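Local coordinates for protein DNA-entry nuclease (Competence-specific nuclease) (Streptococcus agalactiae ILRI112, PDB 4QGO) that acts as a virulence-factor nuclease, probably cutting nucleic acids without sequence specificity through a metal-dependent beta-beta-alpha active site, at residues Q12-N17 with P207-S212; V135-A140 with Y213-A218; R151-Y156 with F187-E192. The protein carries 1 engineered substitution. One frame throughout, in Å; residues are numbered along the deposited sequence. Where two conformers were deposited one is given.

Contact 1. Residues Q12-N17 with P207-S212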
loop_
_atom_site.group_PDB
_atom_site.type_symbol
_atom_site.label_atom_id
_atom_site.label_comp_id
_atom_site.label_asym_id
_atom_site.label_seq_id
_atom_site.Cartn_x
_atom_site.Cartn_y
_atom_site.Cartn_z
ATOM N N GLN A 12 -3.558 -5.247 20.220
ATOM C CA GLN A 12 -2.238 -4.972 20.765
ATOM C C GLN A 12 -1.173 -5.642 19.907
ATOM O O GLN A 12 -0.137 -5.047 19.610
ATOM C CB GLN A 12 -2.138 -5.480 22.207
ATOM C CG GLN A 12 -0.806 -5.187 22.868
ATOM C CD GLN A 12 -0.556 -3.703 23.027
ATOM O OE1 GLN A 12 -1.279 -3.015 23.747
ATOM N NE2 GLN A 12 0.467 -3.198 22.345
ATOM N N GLU A 13 -1.447 -6.876 19.496
ATOM C CA GLU A 13 -0.510 -7.645 18.689
ATOM C C GLU A 13 -0.213 -6.949 17.359
ATOM O O GLU A 13 0.952 -6.823 16.968
ATOM C CB GLU A 13 -1.020 -9.066 18.438
ATOM C CG GLU A 13 0.021 -9.952 17.776
ATOM C CD GLU A 13 -0.392 -11.410 17.726
ATOM O OE1 GLU A 13 -1.351 -11.782 18.436
ATOM O OE2 GLU A 13 0.236 -12.181 16.971
ATOM N N PHE A 14 -1.262 -6.486 16.681
ATOM C CA PHE A 14 -1.057 -5.735 15.448
ATOM C C PHE A 14 -0.176 -4.521 15.709
ATOM O O PHE A 14 0.768 -4.250 14.954
ATOM C CB PHE A 14 -2.388 -5.282 14.832
ATOM C CG PHE A 14 -2.221 -4.604 13.500
ATOM C CD1 PHE A 14 -1.852 -3.268 13.430
ATOM C CD2 PHE A 14 -2.411 -5.312 12.322
ATOM C CE1 PHE A 14 -1.662 -2.655 12.216
ATOM C CE2 PHE A 14 -2.221 -4.694 11.106
ATOM C CZ PHE A 14 -1.855 -3.375 11.055
ATOM N N GLN A 15 -0.491 -3.786 16.770
ATOM C CA GLN A 15 0.249 -2.570 17.085
ATOM C C GLN A 15 1.708 -2.851 17.438
ATOM O O GLN A 15 2.590 -2.069 17.094
ATOM C CB GLN A 15 -0.450 -1.775 18.197
ATOM C CG GLN A 15 -1.777 -1.190 17.752
ATOM C CD GLN A 15 -2.508 -0.443 18.846
ATOM O OE1 GLN A 15 -1.961 0.471 19.457
ATOM N NE2 GLN A 15 -3.750 -0.835 19.107
ATOM N N ASN A 16 1.962 -3.969 18.113
ATOM C CA ASN A 16 3.336 -4.386 18.392
ATOM C C ASN A 16 4.107 -4.658 17.095
ATOM O O ASN A 16 5.256 -4.233 16.929
ATOM C CB ASN A 16 3.355 -5.616 19.301
ATOM C CG ASN A 16 2.925 -5.298 20.722
ATOM O OD1 ASN A 16 2.819 -4.132 21.106
ATOM N ND2 ASN A 16 2.684 -6.338 21.518
ATOM N N ASN A 17 3.463 -5.354 16.164
ATOM C CA ASN A 17 4.087 -5.614 14.871
ATOM C C ASN A 17 4.367 -4.312 14.125
ATOM O O ASN A 17 5.440 -4.145 13.537
ATOM C CB ASN A 17 3.224 -6.556 14.033
ATOM C CG ASN A 17 3.266 -7.983 14.540
ATOM O OD1 ASN A 17 4.286 -8.432 15.061
ATOM N ND2 ASN A 17 2.161 -8.703 14.394
ATOM N N PRO A 207 -3.722 -1.139 7.402
ATOM C CA PRO A 207 -3.675 -2.542 7.834
ATOM C C PRO A 207 -4.159 -3.485 6.724
ATOM O O PRO A 207 -5.164 -3.204 6.051
ATOM C CB PRO A 207 -4.636 -2.571 9.041
ATOM C CG PRO A 207 -4.604 -1.121 9.560
ATOM C CD PRO A 207 -4.552 -0.305 8.293
ATOM N N ASN A 208 -3.441 -4.590 6.536
ATOM C CA ASN A 208 -3.832 -5.592 5.552
ATOM C C ASN A 208 -4.803 -6.563 6.192
ATOM O O ASN A 208 -4.500 -7.746 6.418
ATOM C CB ASN A 208 -2.613 -6.322 5.001
ATOM C CG ASN A 208 -2.894 -6.970 3.666
ATOM O OD1 ASN A 208 -3.925 -6.693 3.035
ATOM N ND2 ASN A 208 -1.978 -7.833 3.217
ATOM N N THR A 209 -5.979 -6.025 6.490
ATOM C CA THR A 209 -6.986 -6.714 7.283
ATOM C C THR A 209 -8.367 -6.535 6.670
ATOM O O THR A 209 -8.585 -5.670 5.814
ATOM C CB THR A 209 -7.016 -6.168 8.736
ATOM O OG1 THR A 209 -7.305 -4.759 8.718
ATOM C CG2 THR A 209 -5.678 -6.402 9.437
ATOM N N GLN A 210 -9.317 -7.345 7.136
ATOM C CA GLN A 210 -10.700 -7.242 6.697
ATOM C C GLN A 210 -11.542 -7.670 7.903
ATOM O O GLN A 210 -11.183 -8.623 8.597
ATOM C CB GLN A 210 -10.925 -8.165 5.492
ATOM C CG GLN A 210 -12.268 -7.989 4.760
ATOM C CD GLN A 210 -12.143 -8.167 3.248
ATOM O OE1 GLN A 210 -11.169 -7.725 2.628
ATOM N NE2 GLN A 210 -13.120 -8.826 2.649
ATOM N N ALA A 211 -12.640 -6.965 8.164
ATOM C CA ALA A 211 -13.368 -7.152 9.425
ATOM C C ALA A 211 -13.947 -8.558 9.589
ATOM O O ALA A 211 -14.087 -9.054 10.705
ATOM C CB ALA A 211 -14.463 -6.113 9.566
ATOM N N SER A 212 -14.248 -9.215 8.476
ATOM C CA SER A 212 -14.996 -10.471 8.518
ATOM C C SER A 212 -14.125 -11.717 8.568
ATOM O O SER A 212 -14.637 -12.824 8.541
ATOM C CB SER A 212 -15.926 -10.571 7.304
ATOM O OG SER A 212 -15.186 -10.872 6.132
#
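F14 and P207 meet through carbon alone. The far end of the phenyl ring rests against the pyrrolidine, with CZ of F14 3.5 Å from CB of P207 and CE2 of F14 3.8 Å from that same CB. A third touch joins CZ of F14 to CG of P207 at 3.9 Å, and the two side chains cross at about a right angle. F14 holds its CG anti to the backbone N (chi1 -175°), which carries the ring off the helix surface and out to the proline. T209 adds a looser apolar contact: its methyl CG2 stands 4.2 Å from CE2 of F14 and, like the proline, approaches the ring obliquely. F187, just before strand 188-195, meets the F14 ring edge-to-face, and Y34 of strand 33-36 touches P207.

In the fold, this packs helix 12-22, near the N-terminus, against the end of strand 201-207, an inner member of the seven-stranded antiparallel sheet, just where the chain departs toward strand 213-215.

Hydrogen bonds do not cross this contact; they serve each side separately. On the helix, N16 N bonds to Q12 O. A side-chain bond alongside it, Q12 NE2 to N16 OD1 at 2.8 Å, belongs to one of two conformers of Q12 and is doubtful; in it N16 OD1 lies close to the amide plane of Q12, whereas the donor stands 42° above the carbonyl plane of N16. On the loop, N208 is the centre of an inverse gamma turn, closed by a weak bond of 3.0 Å from T209 N to P207 O. The buried N208 amide is gripped at both ends, OD1 accepting from T139 N and ND2 serving P186 O and T137 O.

Contact 2. Residues V135-A140 with Y213-A218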
loop_
_atom_site.group_PDB
_atom_site.type_symbol
_atom_site.label_atom_id
_atom_site.label_comp_id
_atom_site.label_asym_id
_atom_site.label_seq_id
_atom_site.Cartn_x
_atom_site.Cartn_y
_atom_site.Cartn_z
ATOM N N VAL A 135 3.391 -6.242 -6.698
ATOM C CA VAL A 135 2.069 -6.772 -6.354
ATOM C C VAL A 135 2.142 -7.691 -5.148
ATOM O O VAL A 135 2.986 -8.590 -5.092
ATOM C CB VAL A 135 1.446 -7.545 -7.540
ATOM C CG1 VAL A 135 0.068 -8.090 -7.144
ATOM C CG2 VAL A 135 1.350 -6.654 -8.767
ATOM N N VAL A 136 1.254 -7.452 -4.185
ATOM C CA VAL A 136 1.124 -8.317 -3.016
ATOM C C VAL A 136 -0.302 -8.833 -2.890
ATOM O O VAL A 136 -1.219 -8.366 -3.578
ATOM C CB VAL A 136 1.521 -7.600 -1.704
ATOM C CG1 VAL A 136 3.004 -7.238 -1.720
ATOM C CG2 VAL A 136 0.652 -6.345 -1.467
ATOM N N THR A 137 -0.483 -9.813 -2.010
ATOM C CA THR A 137 -1.810 -10.270 -1.632
ATOM C C THR A 137 -2.377 -9.264 -0.649
ATOM O O THR A 137 -1.846 -9.101 0.443
ATOM C CB THR A 137 -1.741 -11.660 -0.990
ATOM O OG1 THR A 137 -1.264 -12.594 -1.965
ATOM C CG2 THR A 137 -3.115 -12.101 -0.476
ATOM N N GLN A 138 -3.439 -8.570 -1.047
ATOM C CA GLN A 138 -3.982 -7.492 -0.234
ATOM C C GLN A 138 -5.466 -7.717 0.004
ATOM O O GLN A 138 -6.208 -8.115 -0.916
ATOM C CB GLN A 138 -3.760 -6.137 -0.915
ATOM C CG GLN A 138 -4.078 -4.950 0.001
ATOM C CD GLN A 138 -3.671 -3.628 -0.612
ATOM O OE1 GLN A 138 -3.710 -3.463 -1.836
ATOM N NE2 GLN A 138 -3.273 -2.677 0.228
ATOM N N THR A 139 -5.913 -7.469 1.228
ATOM C CA THR A 139 -7.339 -7.660 1.492
ATOM C C THR A 139 -8.180 -6.763 0.569
ATOM O O THR A 139 -7.764 -5.652 0.206
ATOM C CB THR A 139 -7.726 -7.423 2.960
ATOM O OG1 THR A 139 -7.595 -6.023 3.271
ATOM C CG2 THR A 139 -6.851 -8.265 3.883
ATOM N N ALA A 140 -9.354 -7.254 0.178
ATOM C CA ALA A 140 -10.242 -6.464 -0.656
ATOM C C ALA A 140 -10.566 -5.137 0.013
ATOM O O ALA A 140 -10.566 -4.100 -0.647
ATOM C CB ALA A 140 -11.524 -7.234 -0.956
ATOM N N TYR A 213 -12.809 -11.549 8.634
ATOM C CA TYR A 213 -11.942 -12.713 8.694
ATOM C C TYR A 213 -10.598 -12.409 9.318
ATOM O O TYR A 213 -10.251 -11.246 9.517
ATOM C CB TYR A 213 -11.768 -13.343 7.303
ATOM C CG TYR A 213 -11.017 -12.538 6.240
ATOM C CD1 TYR A 213 -9.629 -12.346 6.308
ATOM C CD2 TYR A 213 -11.685 -12.059 5.119
ATOM C CE1 TYR A 213 -8.957 -11.651 5.316
ATOM C CE2 TYR A 213 -11.012 -11.367 4.111
ATOM C CZ TYR A 213 -9.646 -11.178 4.215
ATOM O OH TYR A 213 -8.971 -10.509 3.222
ATOM N N THR A 214 -9.839 -13.459 9.613
ATOM C CA THR A 214 -8.450 -13.291 10.001
ATOM C C THR A 214 -7.547 -13.995 9.000
ATOM O O THR A 214 -7.951 -14.931 8.322
ATOM C CB THR A 214 -8.176 -13.799 11.437
ATOM O OG1 THR A 214 -8.578 -15.171 11.549
ATOM C CG2 THR A 214 -8.936 -12.954 12.442
ATOM N N MET A 215 -6.318 -13.512 8.896
ATOM C CA MET A 215 -5.334 -14.096 8.000
ATOM C C MET A 215 -4.060 -14.468 8.743
ATOM O O MET A 215 -3.611 -13.733 9.615
ATOM C CB MET A 215 -4.982 -13.117 6.880
ATOM C CG MET A 215 -3.999 -13.711 5.873
ATOM S SD MET A 215 -3.435 -12.541 4.627
ATOM C CE MET A 215 -4.839 -12.474 3.527
ATOM N N ASP A 216 -3.487 -15.616 8.392
ATOM C CA ASP A 216 -2.149 -15.989 8.837
ATOM C C ASP A 216 -1.190 -15.402 7.809
ATOM O O ASP A 216 -1.151 -15.859 6.663
ATOM C CB ASP A 216 -2.026 -17.516 8.863
ATOM C CG ASP A 216 -0.690 -17.992 9.415
ATOM O OD1 ASP A 216 0.250 -17.178 9.516
ATOM O OD2 ASP A 216 -0.573 -19.195 9.745
ATOM N N TYR A 217 -0.435 -14.376 8.205
ATOM C CA TYR A 217 0.437 -13.680 7.257
ATOM C C TYR A 217 1.615 -14.533 6.821
ATOM O O TYR A 217 2.255 -14.244 5.807
ATOM C CB TYR A 217 0.920 -12.338 7.816
ATOM C CG TYR A 217 -0.213 -11.365 8.059
ATOM C CD1 TYR A 217 -0.939 -10.836 6.997
ATOM C CD2 TYR A 217 -0.559 -10.984 9.349
ATOM C CE1 TYR A 217 -1.986 -9.965 7.217
ATOM C CE2 TYR A 217 -1.605 -10.108 9.583
ATOM C CZ TYR A 217 -2.322 -9.614 8.512
ATOM O OH TYR A 217 -3.357 -8.740 8.763
ATOM N N ALA A 218 1.912 -15.588 7.579
ATOM C CA ALA A 218 2.976 -16.487 7.165
ATOM C C ALA A 218 2.653 -17.135 5.820
ATOM O O ALA A 218 3.510 -17.209 4.943
ATOM C CB ALA A 218 3.228 -17.561 8.235
#
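T139 and Y213 both place a chi1 group between backbone N and carbonyl carbon, the crowded position: OG1 in the threonine (69°), the ring in the tyrosine (67°). In T139 this leaves the methyl CG2 beside the backbone N and directed at the tyrosine, while OG1 turns to other partners. The setting is probably the beta-beta-alpha element that gives this nuclease class its name. Strand 135-139 pairs antiparallel with strand 108-112 and runs straight into helix 140-144, and across from it lies strand 213-215 of the C-terminal hairpin with strand 222-224.

The touch between them is tight. OH of Y213 lies 3.2 Å from CG2 of T139 and 3.3 Å from CB of T139, and the two side chains cross obliquely. This buried hydroxyl is not bonded to the threonine; it hydrogen-bonds to A107 O, just before strand 108-112. T139 occupies the N-cap position: OG1 caps the first turn of helix 140-144, pairs with S142 OG and meets T209 O.

Two residues earlier on the strand, T137 faces M215. The methionine runs out extended and bends only at chi3, leaving its methyl CE 4.4 Å from CG2 of T137, a loose apolar touch. OG1 of T137 bonds instead to L93 O. Beyond M215, D216 forms an Asx turn, its OD1 accepting from A218 N at 3.0 Å, with the N-H arriving 40° out of the carboxylate plane.

Contact 3. Residues R151-Y156 with F187-E192. With SO4 (sulfate ion), chain G.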
loop_
_atom_site.group_PDB
_atom_site.type_symbol
_atom_site.label_atom_id
_atom_site.label_comp_id
_atom_site.label_asym_id
_atom_site.label_seq_id
_atom_site.Cartn_x
_atom_site.Cartn_y
_atom_site.Cartn_z
ATOM N N ARG A 151 -10.842 4.307 5.629
ATOM C CA ARG A 151 -9.890 4.460 4.532
ATOM C C ARG A 151 -9.161 3.188 4.146
ATOM O O ARG A 151 -8.824 2.369 4.994
ATOM C CB ARG A 151 -8.866 5.528 4.914
ATOM C CG ARG A 151 -9.492 6.893 5.150
ATOM C CD ARG A 151 -8.512 7.886 5.741
ATOM N NE ARG A 151 -9.211 9.117 6.113
ATOM C CZ ARG A 151 -8.615 10.270 6.400
ATOM N NH1 ARG A 151 -7.292 10.377 6.354
ATOM N NH2 ARG A 151 -9.353 11.321 6.729
ATOM N N GLY A 152 -8.947 3.018 2.844
ATOM C CA GLY A 152 -8.065 1.987 2.338
ATOM C C GLY A 152 -6.967 2.641 1.517
ATOM O O GLY A 152 -6.865 3.870 1.449
ATOM N N GLN A 153 -6.142 1.813 0.897
ATOM C CA GLN A 153 -5.070 2.332 0.067
ATOM C C GLN A 153 -5.623 3.166 -1.104
ATOM O O GLN A 153 -5.007 4.163 -1.499
ATOM C CB GLN A 153 -4.174 1.188 -0.409
ATOM C CG GLN A 153 -3.067 1.639 -1.358
ATOM C CD GLN A 153 -1.982 0.598 -1.536
ATOM O OE1 GLN A 153 -1.834 -0.322 -0.724
ATOM N NE2 GLN A 153 -1.202 0.747 -2.606
ATOM N N ASN A 154 -6.784 2.783 -1.632
ATOM C CA ASN A 154 -7.401 3.563 -2.708
ATOM C C ASN A 154 -7.617 5.020 -2.301
ATOM O O ASN A 154 -7.425 5.920 -3.107
ATOM C CB ASN A 154 -8.751 2.954 -3.128
ATOM C CG ASN A 154 -8.656 2.057 -4.363
ATOM O OD1 ASN A 154 -7.591 1.888 -4.969
ATOM N ND2 ASN A 154 -9.790 1.476 -4.743
ATOM N N TYR A 155 -8.027 5.253 -1.053
ATOM C CA TYR A 155 -8.246 6.623 -0.587
ATOM C C TYR A 155 -6.977 7.472 -0.742
ATOM O O TYR A 155 -7.020 8.606 -1.243
ATOM C CB TYR A 155 -8.697 6.649 0.883
ATOM C CG TYR A 155 -8.852 8.057 1.406
ATOM C CD1 TYR A 155 -9.993 8.794 1.126
ATOM C CD2 TYR A 155 -7.848 8.654 2.159
ATOM C CE1 TYR A 155 -10.123 10.097 1.569
ATOM C CE2 TYR A 155 -7.977 9.964 2.613
ATOM C CZ TYR A 155 -9.121 10.663 2.317
ATOM O OH TYR A 155 -9.254 11.963 2.760
ATOM N N TYR A 156 -5.856 6.932 -0.278
ATOM C CA TYR A 156 -4.590 7.642 -0.355
ATOM C C TYR A 156 -4.091 7.799 -1.775
ATOM O O TYR A 156 -3.552 8.851 -2.142
ATOM C CB TYR A 156 -3.564 6.998 0.578
ATOM C CG TYR A 156 -3.913 7.345 1.999
ATOM C CD1 TYR A 156 -3.461 8.535 2.574
ATOM C CD2 TYR A 156 -4.756 6.535 2.745
ATOM C CE1 TYR A 156 -3.819 8.883 3.864
ATOM C CE2 TYR A 156 -5.117 6.874 4.037
ATOM C CZ TYR A 156 -4.638 8.043 4.588
ATOM O OH TYR A 156 -4.994 8.403 5.870
ATOM N N PHE A 187 1.603 -7.433 6.685
ATOM C CA PHE A 187 0.479 -7.172 7.580
ATOM C C PHE A 187 -0.064 -5.753 7.423
ATOM O O PHE A 187 -1.132 -5.433 7.953
ATOM C CB PHE A 187 0.838 -7.457 9.056
ATOM C CG PHE A 187 1.808 -6.462 9.651
ATOM C CD1 PHE A 187 1.349 -5.309 10.283
ATOM C CD2 PHE A 187 3.181 -6.680 9.573
ATOM C CE1 PHE A 187 2.245 -4.377 10.817
ATOM C CE2 PHE A 187 4.077 -5.768 10.106
ATOM C CZ PHE A 187 3.612 -4.618 10.738
ATOM N N ALA A 188 0.676 -4.899 6.710
ATOM C CA ALA A 188 0.229 -3.537 6.462
ATOM C C ALA A 188 0.966 -2.970 5.278
ATOM O O ALA A 188 2.008 -3.487 4.879
ATOM C CB ALA A 188 0.477 -2.654 7.689
ATOM N N MET A 189 0.412 -1.909 4.703
ATOM C CA MET A 189 1.081 -1.183 3.638
ATOM C C MET A 189 1.423 0.227 4.114
ATOM O O MET A 189 0.540 1.000 4.469
ATOM C CB MET A 189 0.208 -1.142 2.376
ATOM C CG MET A 189 -0.075 -2.514 1.778
ATOM S SD MET A 189 1.360 -3.252 0.971
ATOM C CE MET A 189 1.319 -2.388 -0.600
ATOM N N HIS A 190 2.713 0.557 4.121
ATOM C CA HIS A 190 3.166 1.873 4.556
ATOM C C HIS A 190 3.173 2.823 3.360
ATOM O O HIS A 190 3.890 2.580 2.395
ATOM C CB HIS A 190 4.578 1.730 5.148
ATOM C CG HIS A 190 5.125 2.975 5.776
ATOM N ND1 HIS A 190 6.438 3.060 6.191
ATOM C CD2 HIS A 190 4.554 4.165 6.079
ATOM C CE1 HIS A 190 6.653 4.256 6.711
ATOM N NE2 HIS A 190 5.525 4.943 6.663
ATOM N N LEU A 191 2.365 3.885 3.408
ATOM C CA LEU A 191 2.314 4.864 2.318
ATOM C C LEU A 191 2.795 6.219 2.807
ATOM O O LEU A 191 2.318 6.702 3.832
ATOM C CB LEU A 191 0.887 5.041 1.781
ATOM C CG LEU A 191 -0.017 3.817 1.661
ATOM C CD1 LEU A 191 -1.391 4.246 1.187
ATOM C CD2 LEU A 191 0.586 2.816 0.696
ATOM N N GLU A 192 3.704 6.837 2.051
ATOM C CA GLU A 192 4.256 8.149 2.363
ATOM C C GLU A 192 4.200 9.008 1.106
ATOM O O GLU A 192 4.544 8.543 0.012
ATOM C CB GLU A 192 5.707 8.006 2.797
ATOM C CG GLU A 192 5.901 7.197 4.061
ATOM C CD GLU A 192 7.362 6.973 4.334
ATOM O OE1 GLU A 192 8.012 7.891 4.876
ATOM O OE2 GLU A 192 7.872 5.891 3.982
HETATM S S SO4 G . -7.188 14.228 6.981
HETATM O O1 SO4 G . -7.721 15.245 6.079
HETATM O O2 SO4 G . -5.950 14.709 7.587
HETATM O O3 SO4 G . -8.167 13.949 8.029
HETATM O O4 SO4 G . -6.913 13.008 6.229
#
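L191 lodges a methyl between an aromatic residue and a buried amide side chain: its CD1 is 3.6 Å from CB of Y156 and 4.0 Å from CG of Q153, while CD2 of L191 reaches CD of Q153 at 4.1 Å. The glutamine stretches across from the helix with CG anti to the backbone N (chi1 177°), and crosses the leucine at about a right angle. Its OE1 also lies 3.8 Å from CB of M189, whose outer atoms were modelled in two conformers. The buried amide is satisfied among these carbons, OE1 by Q138 NE2 and NE2 by E157 OE2.

The outer end of Y156 is held by R151, whose NH1 donates to OH of Y156 at 3.1 Å, in the guanidinium plane and fairly straight (158°). CE2 of Y155 rests over the rim of one face of that guanidinium. At its edge, a sulfate, probably from the crystallisation liquor, takes NH1 of R151 on its O4 at 2.7 Å; NH2 of R151 binds O3 and, weakly, O4.

Helix 153-165, with G152 at its N-cap, thus lays its first turn on the central antiparallel sheet through strand 188-195. This helix-on-sheet core belongs to the DNA/RNA non-specific endonuclease domain of the His-Me finger clan.

Overall arrangement
The three contacts lie side by side, with centres 11 Å (contacts 1 and 2), 13 Å (1 and 3) and 14 Å (2 and 3) apart. Loop 207-212 is the common seam: N208 N bonds to F187 O of contact 3 at 2.8 Å, while N208 O takes the hydroxyl OH of Y217 in contact 2, also at 2.8 Å. Contacts 2 and 3 touch where CE2 of Y217 lies 3.6 Å from CB of F187. Contact 2 contains one strand of the beta-beta-alpha element, probably the catalytic unit, which in this crystal carries no metal; contacts 1 and 3 join helices 12-22 and 153-165 to the main sheet. The sulfate sits on R151, on the helix side of contact 3.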